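Local coordinates for protein probable ferredoxin-dependent nitrite reductase NirA (Mycobacterium tuberculosis, PDB 1ZJ8) that reduces sulfite to sulfide with electrons from ferredoxin, using a siroheme and a [4Fe-4S] cluster, for the synthesis of sulfur-containing amino acids and cofactors, at residues R108-G113 against P176-G181; Q142-H147 against I384-Y389. One frame throughout, in Å; residues are numbered along the deposited sequence.

From the N terminus, the chain first lays down 108-113, at the end of strand 104-109. It then passes helix 118-131 and reaches 142-147, on the neighbouring strand 144-149. Next comes 176-181, which closes the loop of contact 1 after 62 intervening residues. The loop of contact 2 closes much later, at 384-389, so the two loops cross rather than nest. Contact 1 ties the first ferredoxin-like half domain to the edge strand of a six-stranded mixed sheet. Contact 2 ties that half domain to the second one. The two contacts touch each other through probable hydrogen bonds between 142-147 and both segments of contact 1, and both touch the siroheme.

Contact 1. Residues R108-G113 against P176-G181; sequences RVRCDG and PRVVLG. With SRM (siroheme), chain E.
Asp112 OD1 takes the backbone N-H of Val179 at 2.9 Å, in a nearly straight bond that meets the oxygen from above the carboxylate plane. The same oxygen accepts a weak bond from Arg110 NH2, in the same segment. Asp112 OD2 forms a salt bridge with Arg110 NE at 2.6 Å. The carboxylate thus joins a guanidinium to a backbone amide. The contact sets the end of strand 104-109, in the first ferredoxin-like half domain, against 176-181, the weakly bonded edge strand of a mixed sheet in the first nitrite and sulfite reductase 4Fe-4S domain. Val179 answers through its carbonyl: Gly113 N donates to Val179 O at 2.8 Å. Gly113 CA packs against Gly181 N. Arg110 reaches the other end of the strand. With CG anti to its own backbone N (chi1 -167°) and the chain extended to NE, its NH1 donates a nearly straight hydrogen bond to Pro176 O at 3.2 Å. That oxygen lies in the guanidinium plane, and Thr169 O is a second acceptor for NH1. Val178 N lies over one face of the guanidinium. Val178 CG1 packs against Arg110 CG, the two side chains running past each other in opposite directions. Nearer the siroheme, Arg108 NH1 and Arg177 NH1, two donors, come within 3.2 Å without a hydrogen bond; the guanidinium planes are 55° apart. Of the two, Arg108 is the one that touches the propionate. Arg108 NE is held by Gln145 OE1 and its NH1 by Ala171 O, which helps fix the rotation of the group. Arg177 NE is bound by Gly173 O. The positive charge of Arg108 would be expected to stabilise the siroheme carboxylate, whose O2B lies over one face of its guanidinium, 3.0 Å from Arg108 NH1.

Contact 2. Residues Q142-H147 against I384-Y389; sequences QNVQYH and IRFTPY. With SRM (siroheme), chain E.
Gln142 and Phe386 share the hydrogen bond that joins these segments: Gln142 NE2 donates to Phe386 O at 2.6 Å, with an N-H...O angle of 167°. The acceptor lies close to the amide plane of Gln142, while the donor is tilted from the plane of the carbonyl. At the other end of the amide, Gln142 OE1 accepts from Gly181 N, so both polar ends of this buried group are used. Apolar packing runs alongside. Gln142 CG has turned anti to its carbonyl carbon (chi1 -50°), and the extended chain beyond it lies beside the ring of Pro388, pointing the same way. Gln142 CG approaches Pro388 CD at 3.8 Å. The Phe386 ring turns its edge to the backbone of Gln142, whose O lies near the ring plane, 3.2 Å from Phe386 CD2. Farther along the same ring, Val144 CG1 touches Phe386 CE2 at 3.5 Å. Leu121 of helix 118-131 and Leu392 also pack on Phe386. The contact joins the two ferredoxin-like half domains of the nitrite and sulfite reductase family, where the loop leading into strand 144-149 meets the end of strand 384-386 and the loop that follows it. Within this contact the bonds to the siroheme come from 142-147; Arg141 and Arg301 are among its other partners. Asn143 ND2 points to siroheme O1B in a hydrogen bond whose modelled length is too short to be trusted; its OD1 accepts from Cys111 N, which helps set the amide rotation. Two residues on, Gln145 NE2 makes a weak bond to O1A of another siroheme propionate at 3.3 Å. His147 NE2 donates to O2A of the same carboxylate at 3.1 Å, in a nearly straight bond. That carboxylate lies at the edge of the His147 ring, which also stacks with Phe433.

Contact 1. Residues R108-G113 against P176-G181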
loop_
_atom_site.group_PDB
_atom_site.type_symbol
_atom_site.label_atom_id
_atom_site.label_comp_id
_atom_site.label_asym_id
_atom_site.label_seq_id
_atom_site.Cartn_x
_atom_site.Cartn_y
_atom_site.Cartn_z
ATOM N N ARG A 108 5.028 -8.631 8.568
ATOM C CA ARG A 108 4.874 -7.260 8.078
ATOM C C ARG A 108 5.224 -6.276 9.178
ATOM O O ARG A 108 4.586 -6.259 10.230
ATOM C CB ARG A 108 3.414 -7.032 7.636
ATOM C CG ARG A 108 3.089 -5.632 7.077
ATOM C CD ARG A 108 1.609 -5.492 6.664
ATOM N NE ARG A 108 1.280 -6.302 5.489
ATOM C CZ ARG A 108 0.078 -6.356 4.913
ATOM N NH1 ARG A 108 -0.953 -5.656 5.374
ATOM N NH2 ARG A 108 -0.112 -7.111 3.851
ATOM N N VAL A 109 6.229 -5.447 8.929
ATOM C CA VAL A 109 6.641 -4.467 9.911
ATOM C C VAL A 109 5.889 -3.169 9.687
ATOM O O VAL A 109 5.876 -2.640 8.576
ATOM C CB VAL A 109 8.149 -4.192 9.848
ATOM C CG1 VAL A 109 8.563 -3.261 10.979
ATOM C CG2 VAL A 109 8.937 -5.512 9.923
ATOM N N ARG A 110 5.268 -2.666 10.754
ATOM C CA ARG A 110 4.485 -1.434 10.717
ATOM C C ARG A 110 5.389 -0.194 10.746
ATOM O O ARG A 110 6.148 -0.004 11.710
ATOM C CB ARG A 110 3.563 -1.419 11.924
ATOM C CG ARG A 110 2.497 -0.381 11.867
ATOM C CD ARG A 110 1.899 -0.086 13.227
ATOM N NE ARG A 110 0.893 0.949 13.056
ATOM C CZ ARG A 110 -0.376 0.718 12.748
ATOM N NH1 ARG A 110 -0.846 -0.520 12.653
ATOM N NH2 ARG A 110 -1.204 1.736 12.565
ATOM N N CYS A 111 5.311 0.635 9.703
ATOM C CA CYS A 111 6.132 1.833 9.590
ATOM C C CYS A 111 5.305 3.083 9.295
ATOM O O CYS A 111 5.419 3.683 8.212
ATOM C CB CYS A 111 7.141 1.661 8.466
ATOM S SG CYS A 111 8.207 0.252 8.646
ATOM N N ASP A 112 4.503 3.502 10.265
ATOM C CA ASP A 112 3.635 4.656 10.068
ATOM C C ASP A 112 4.471 5.820 9.573
ATOM O O ASP A 112 5.561 6.080 10.096
ATOM C CB ASP A 112 2.860 4.982 11.343
ATOM C CG ASP A 112 2.012 3.796 11.802
ATOM O OD1 ASP A 112 0.790 3.825 11.578
ATOM O OD2 ASP A 112 2.578 2.799 12.320
ATOM N N GLY A 113 3.976 6.467 8.520
ATOM C CA GLY A 113 4.669 7.573 7.868
ATOM C C GLY A 113 5.970 7.224 7.156
ATOM O O GLY A 113 6.715 8.132 6.752
ATOM N N PRO A 176 -7.002 -0.845 12.312
ATOM C CA PRO A 176 -6.238 0.153 11.525
ATOM C C PRO A 176 -4.839 -0.280 11.091
ATOM O O PRO A 176 -4.004 -0.691 11.918
ATOM C CB PRO A 176 -6.155 1.377 12.458
ATOM C CG PRO A 176 -7.216 1.155 13.499
ATOM C CD PRO A 176 -7.274 -0.351 13.673
ATOM N N ARG A 177 -4.599 -0.171 9.788
ATOM C CA ARG A 177 -3.317 -0.528 9.202
ATOM C C ARG A 177 -2.403 0.672 9.343
ATOM O O ARG A 177 -2.816 1.688 9.892
ATOM C CB ARG A 177 -3.504 -0.907 7.723
ATOM C CG ARG A 177 -4.556 -2.000 7.474
ATOM C CD ARG A 177 -4.234 -3.228 8.325
ATOM N NE ARG A 177 -5.068 -4.393 8.046
ATOM C CZ ARG A 177 -4.919 -5.206 7.004
ATOM N NH1 ARG A 177 -3.984 -4.989 6.067
ATOM N NH2 ARG A 177 -5.745 -6.239 6.882
ATOM N N VAL A 178 -1.168 0.551 8.849
ATOM C CA VAL A 178 -0.258 1.700 8.734
ATOM C C VAL A 178 -0.958 3.019 8.384
ATOM O O VAL A 178 -1.783 3.083 7.489
ATOM C CB VAL A 178 0.809 1.519 7.610
ATOM C CG1 VAL A 178 2.092 0.971 8.149
ATOM C CG2 VAL A 178 0.273 0.686 6.480
ATOM N N VAL A 179 -0.582 4.076 9.075
ATOM C CA VAL A 179 -0.966 5.399 8.668
ATOM C C VAL A 179 0.080 5.903 7.680
ATOM O O VAL A 179 1.266 5.968 8.016
ATOM C CB VAL A 179 -0.968 6.369 9.864
ATOM C CG1 VAL A 179 -1.465 7.757 9.415
ATOM C CG2 VAL A 179 -1.791 5.812 11.033
ATOM N N LEU A 180 -0.354 6.275 6.476
ATOM C CA LEU A 180 0.582 6.784 5.466
ATOM C C LEU A 180 1.010 8.235 5.784
ATOM O O LEU A 180 0.252 9.007 6.384
ATOM C CB LEU A 180 -0.013 6.661 4.059
ATOM C CG LEU A 180 -0.612 5.306 3.624
ATOM C CD1 LEU A 180 -1.090 5.367 2.161
ATOM C CD2 LEU A 180 0.365 4.178 3.812
ATOM N N GLY A 181 2.236 8.583 5.392
ATOM C CA GLY A 181 2.727 9.962 5.494
ATOM C C GLY A 181 3.609 10.380 4.325
ATOM O O GLY A 181 4.211 9.529 3.662
HETATM FE FE SRM E . -3.123 -6.119 0.360
HETATM C CHA SRM E . -4.592 -9.123 1.061
HETATM C CHB SRM E . -0.253 -7.701 -0.332
HETATM C CHC SRM E . -1.718 -3.251 -0.261
HETATM C CHD SRM E . -6.067 -5.009 -1.068
HETATM N NA SRM E . -2.487 -8.005 0.553
HETATM C C1A SRM E . -3.184 -9.083 0.974
HETATM C C2A SRM E . -2.325 -10.253 1.343
HETATM C CMA SRM E . -2.115 -10.273 2.826
HETATM C CDA SRM E . -2.834 -11.550 0.778
HETATM C CEA SRM E . -3.539 -12.522 1.670
HETATM O O3A SRM E . -4.597 -12.176 2.205
HETATM O O4A SRM E . -3.072 -13.651 1.879
HETATM C C3A SRM E . -1.068 -9.898 0.624
HETATM C CAA SRM E . 0.184 -10.230 1.363
HETATM C CBA SRM E . 0.503 -11.626 0.897
HETATM C CCA SRM E . 1.979 -11.857 0.876
HETATM O O1A SRM E . 2.728 -10.943 0.471
HETATM O O2A SRM E . 2.416 -12.959 1.289
HETATM C C4A SRM E . -1.260 -8.461 0.278
HETATM N NB SRM E . -1.276 -5.586 -0.049
HETATM C C1B SRM E . -0.177 -6.312 -0.265
HETATM C C2B SRM E . 1.094 -5.522 -0.401
HETATM C CMB SRM E . 2.289 -6.148 0.259
HETATM C CDB SRM E . 1.380 -5.392 -1.860
HETATM C CEB SRM E . 2.605 -4.656 -2.272
HETATM O O3B SRM E . 3.577 -5.223 -2.818
HETATM O O4B SRM E . 2.627 -3.447 -2.043
HETATM C C3B SRM E . 0.628 -4.208 0.190
HETATM C CAB SRM E . 0.811 -4.193 1.685
HETATM C CBB SRM E . 0.938 -2.800 2.220
HETATM C CCB SRM E . 0.885 -2.813 3.721
HETATM O O1B SRM E . 1.910 -2.691 4.388
HETATM O O2B SRM E . -0.182 -2.915 4.318
HETATM C C4B SRM E . -0.854 -4.325 -0.039
HETATM N NC SRM E . -3.715 -4.540 -0.584
HETATM C C1C SRM E . -3.061 -3.361 -0.590
HETATM C C2C SRM E . -3.715 -2.365 -1.302
HETATM C CDC SRM E . -3.215 -1.035 -1.759
HETATM C CEC SRM E . -3.288 0.156 -0.885
HETATM O O3C SRM E . -3.604 0.031 0.320
HETATM O O4C SRM E . -3.037 1.239 -1.433
HETATM C C3C SRM E . -4.930 -2.923 -1.560
HETATM C CAC SRM E . -5.946 -2.129 -2.313
HETATM C CBC SRM E . -6.617 -0.935 -1.666
HETATM C CCC SRM E . -7.722 -1.432 -0.751
HETATM O O1C SRM E . -7.444 -2.027 0.325
HETATM O O2C SRM E . -8.904 -1.242 -1.136
HETATM C C4C SRM E . -4.935 -4.201 -1.064
HETATM N ND SRM E . -5.037 -6.780 0.367
HETATM C C1D SRM E . -5.985 -6.258 -0.427
HETATM C C2D SRM E . -7.016 -7.203 -0.587
HETATM C CAD SRM E . -8.458 -6.807 -0.847
HETATM C CBD SRM E . -9.375 -6.626 0.323
HETATM C CCD SRM E . -10.780 -6.112 0.194
HETATM O O1D SRM E . -11.028 -5.007 0.727
HETATM O O2D SRM E . -11.663 -6.765 -0.425
HETATM C C3D SRM E . -6.645 -8.317 0.147
HETATM C CDD SRM E . -7.588 -9.380 0.644
HETATM C CED SRM E . -8.496 -9.183 1.837
HETATM O O3D SRM E . -8.346 -8.234 2.608
HETATM O O4D SRM E . -9.422 -9.972 2.075
HETATM C C4D SRM E . -5.421 -8.041 0.733
#

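Contact 2. Residues Q142-H147 against I384-Y389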
loop_
_atom_site.group_PDB
_atom_site.type_symbol
_atom_site.label_atom_id
_atom_site.label_comp_id
_atom_site.label_asym_id
_atom_site.label_seq_id
_atom_site.Cartn_x
_atom_site.Cartn_y
_atom_site.Cartn_z
ATOM N N GLN A 142 4.362 1.799 2.651
ATOM C CA GLN A 142 5.556 2.257 3.408
ATOM C C GLN A 142 6.078 1.246 4.449
ATOM O O GLN A 142 6.936 1.588 5.260
ATOM C CB GLN A 142 5.340 3.651 4.022
ATOM C CG GLN A 142 4.816 4.693 3.026
ATOM C CD GLN A 142 4.641 6.093 3.642
ATOM O OE1 GLN A 142 3.519 6.499 4.006
ATOM N NE2 GLN A 142 5.751 6.841 3.741
ATOM N N ASN A 143 5.595 0.002 4.378
ATOM C CA ASN A 143 6.124 -1.114 5.179
ATOM C C ASN A 143 7.208 -1.974 4.472
ATOM O O ASN A 143 7.408 -1.900 3.256
ATOM C CB ASN A 143 4.966 -2.029 5.588
ATOM C CG ASN A 143 3.978 -1.338 6.512
ATOM O OD1 ASN A 143 4.356 -0.437 7.267
ATOM N ND2 ASN A 143 2.706 -1.761 6.462
ATOM N N VAL A 144 7.913 -2.774 5.261
ATOM C CA VAL A 144 8.664 -3.896 4.732
ATOM C C VAL A 144 7.969 -5.156 5.139
ATOM O O VAL A 144 7.345 -5.210 6.195
ATOM C CB VAL A 144 10.086 -4.007 5.263
ATOM C CG1 VAL A 144 10.964 -3.002 4.589
ATOM C CG2 VAL A 144 10.115 -3.834 6.755
ATOM N N GLN A 145 8.097 -6.166 4.288
ATOM C CA GLN A 145 7.585 -7.483 4.564
ATOM C C GLN A 145 8.679 -8.500 4.419
ATOM O O GLN A 145 9.475 -8.441 3.457
ATOM C CB GLN A 145 6.486 -7.834 3.579
ATOM C CG GLN A 145 5.236 -7.049 3.771
ATOM C CD GLN A 145 4.079 -7.652 3.024
ATOM O OE1 GLN A 145 2.941 -7.375 3.335
ATOM N NE2 GLN A 145 4.365 -8.491 2.034
ATOM N N TYR A 146 8.702 -9.433 5.370
ATOM C CA TYR A 146 9.653 -10.548 5.385
ATOM C C TYR A 146 8.915 -11.791 4.922
ATOM O O TYR A 146 7.698 -11.831 5.022
ATOM C CB TYR A 146 10.132 -10.788 6.809
ATOM C CG TYR A 146 10.930 -9.674 7.471
ATOM C CD1 TYR A 146 12.163 -9.279 6.969
ATOM C CD2 TYR A 146 10.479 -9.064 8.643
ATOM C CE1 TYR A 146 12.933 -8.285 7.609
ATOM C CE2 TYR A 146 11.234 -8.063 9.300
ATOM C CZ TYR A 146 12.469 -7.680 8.775
ATOM O OH TYR A 146 13.251 -6.699 9.382
ATOM N N HIS A 147 9.620 -12.789 4.396
ATOM C CA HIS A 147 9.004 -14.105 4.118
ATOM C C HIS A 147 9.898 -15.239 4.635
ATOM O O HIS A 147 10.990 -14.980 5.157
ATOM C CB HIS A 147 8.728 -14.272 2.629
ATOM C CG HIS A 147 7.508 -13.558 2.154
ATOM N ND1 HIS A 147 7.563 -12.420 1.384
ATOM C CD2 HIS A 147 6.195 -13.834 2.320
ATOM C CE1 HIS A 147 6.337 -12.022 1.094
ATOM N NE2 HIS A 147 5.486 -12.861 1.654
ATOM N N ILE A 384 15.520 8.069 6.851
ATOM C CA ILE A 384 15.122 7.482 5.586
ATOM C C ILE A 384 13.618 7.196 5.686
ATOM O O ILE A 384 13.091 6.952 6.783
ATOM C CB ILE A 384 15.926 6.185 5.298
ATOM C CG1 ILE A 384 15.376 5.444 4.076
ATOM C CG2 ILE A 384 15.887 5.213 6.483
ATOM C CD1 ILE A 384 16.295 4.311 3.569
ATOM N N ARG A 385 12.937 7.252 4.545
ATOM C CA ARG A 385 11.508 6.995 4.473
ATOM C C ARG A 385 11.186 5.984 3.373
ATOM O O ARG A 385 11.740 6.077 2.263
ATOM C CB ARG A 385 10.764 8.297 4.147
ATOM C CG ARG A 385 10.445 9.200 5.347
ATOM C CD ARG A 385 11.526 10.229 5.585
ATOM N NE ARG A 385 11.448 10.826 6.920
ATOM C CZ ARG A 385 10.722 11.898 7.244
ATOM N NH1 ARG A 385 9.981 12.541 6.355
ATOM N NH2 ARG A 385 10.766 12.350 8.483
ATOM N N PHE A 386 10.279 5.051 3.646
ATOM C CA PHE A 386 9.698 4.254 2.573
ATOM C C PHE A 386 8.522 5.013 1.943
ATOM O O PHE A 386 7.923 5.851 2.604
ATOM C CB PHE A 386 9.209 2.889 3.097
ATOM C CG PHE A 386 10.304 1.999 3.686
ATOM C CD1 PHE A 386 11.558 1.893 3.079
ATOM C CD2 PHE A 386 10.049 1.231 4.821
ATOM C CE1 PHE A 386 12.565 1.071 3.625
ATOM C CE2 PHE A 386 11.033 0.410 5.360
ATOM C CZ PHE A 386 12.301 0.328 4.758
ATOM N N THR A 387 8.179 4.678 0.696
ATOM C CA THR A 387 7.248 5.459 -0.158
ATOM C C THR A 387 5.956 4.689 -0.398
ATOM O O THR A 387 5.956 3.471 -0.443
ATOM C CB THR A 387 7.919 5.764 -1.538
ATOM O OG1 THR A 387 9.143 6.465 -1.305
ATOM C CG2 THR A 387 7.073 6.619 -2.494
ATOM N N PRO A 388 4.820 5.384 -0.507
ATOM C CA PRO A 388 3.638 4.645 -0.976
ATOM C C PRO A 388 3.675 4.178 -2.437
ATOM O O PRO A 388 2.656 3.723 -2.944
ATOM C CB PRO A 388 2.481 5.627 -0.721
ATOM C CG PRO A 388 3.055 6.685 0.231
ATOM C CD PRO A 388 4.497 6.773 -0.109
ATOM N N TYR A 389 4.833 4.239 -3.089
ATOM C CA TYR A 389 4.998 3.729 -4.457
ATOM C C TYR A 389 6.143 2.729 -4.518
ATOM O O TYR A 389 6.751 2.528 -5.582
ATOM C CB TYR A 389 5.166 4.895 -5.427
ATOM C CG TYR A 389 3.855 5.645 -5.569
ATOM C CD1 TYR A 389 3.563 6.734 -4.749
ATOM C CD2 TYR A 389 2.872 5.216 -6.477
ATOM C CE1 TYR A 389 2.351 7.388 -4.848
ATOM C CE2 TYR A 389 1.664 5.871 -6.582
ATOM C CZ TYR A 389 1.409 6.954 -5.771
ATOM O OH TYR A 389 0.205 7.617 -5.859
HETATM FE FE SRM E . -3.123 -6.119 0.360
HETATM C CHA SRM E . -4.592 -9.123 1.061
HETATM C CHB SRM E . -0.253 -7.701 -0.332
HETATM C CHC SRM E . -1.718 -3.251 -0.261
HETATM C CHD SRM E . -6.067 -5.009 -1.068
HETATM N NA SRM E . -2.487 -8.005 0.553
HETATM C C1A SRM E . -3.184 -9.083 0.974
HETATM C C2A SRM E . -2.325 -10.253 1.343
HETATM C CMA SRM E . -2.115 -10.273 2.826
HETATM C CDA SRM E . -2.834 -11.550 0.778
HETATM C CEA SRM E . -3.539 -12.522 1.670
HETATM O O3A SRM E . -4.597 -12.176 2.205
HETATM O O4A SRM E . -3.072 -13.651 1.879
HETATM C C3A SRM E . -1.068 -9.898 0.624
HETATM C CAA SRM E . 0.184 -10.230 1.363
HETATM C CBA SRM E . 0.503 -11.626 0.897
HETATM C CCA SRM E . 1.979 -11.857 0.876
HETATM O O1A SRM E . 2.728 -10.943 0.471
HETATM O O2A SRM E . 2.416 -12.959 1.289
HETATM C C4A SRM E . -1.260 -8.461 0.278
HETATM N NB SRM E . -1.276 -5.586 -0.049
HETATM C C1B SRM E . -0.177 -6.312 -0.265
HETATM C C2B SRM E . 1.094 -5.522 -0.401
HETATM C CMB SRM E . 2.289 -6.148 0.259
HETATM C CDB SRM E . 1.380 -5.392 -1.860
HETATM C CEB SRM E . 2.605 -4.656 -2.272
HETATM O O3B SRM E . 3.577 -5.223 -2.818
HETATM O O4B SRM E . 2.627 -3.447 -2.043
HETATM C C3B SRM E . 0.628 -4.208 0.190
HETATM C CAB SRM E . 0.811 -4.193 1.685
HETATM C CBB SRM E . 0.938 -2.800 2.220
HETATM C CCB SRM E . 0.885 -2.813 3.721
HETATM O O1B SRM E . 1.910 -2.691 4.388
HETATM O O2B SRM E . -0.182 -2.915 4.318
HETATM C C4B SRM E . -0.854 -4.325 -0.039
HETATM N NC SRM E . -3.715 -4.540 -0.584
HETATM C C1C SRM E . -3.061 -3.361 -0.590
HETATM C C2C SRM E . -3.715 -2.365 -1.302
HETATM C CDC SRM E . -3.215 -1.035 -1.759
HETATM C CEC SRM E . -3.288 0.156 -0.885
HETATM O O3C SRM E . -3.604 0.031 0.320
HETATM O O4C SRM E . -3.037 1.239 -1.433
HETATM C C3C SRM E . -4.930 -2.923 -1.560
HETATM C CAC SRM E . -5.946 -2.129 -2.313
HETATM C CBC SRM E . -6.617 -0.935 -1.666
HETATM C CCC SRM E . -7.722 -1.432 -0.751
HETATM O O1C SRM E . -7.444 -2.027 0.325
HETATM O O2C SRM E . -8.904 -1.242 -1.136
HETATM C C4C SRM E . -4.935 -4.201 -1.064
HETATM N ND SRM E . -5.037 -6.780 0.367
HETATM C C1D SRM E . -5.985 -6.258 -0.427
HETATM C C2D SRM E . -7.016 -7.203 -0.587
HETATM C CAD SRM E . -8.458 -6.807 -0.847
HETATM C CBD SRM E . -9.375 -6.626 0.323
HETATM C CCD SRM E . -10.780 -6.112 0.194
HETATM O O1D SRM E . -11.028 -5.007 0.727
HETATM O O2D SRM E . -11.663 -6.765 -0.425
HETATM C C3D SRM E . -6.645 -8.317 0.147
HETATM C CDD SRM E . -7.588 -9.380 0.644
HETATM C CED SRM E . -8.496 -9.183 1.837
HETATM O O3D SRM E . -8.346 -8.234 2.608
HETATM O O4D SRM E . -9.422 -9.972 2.075
HETATM C C4D SRM E . -5.421 -8.041 0.733
#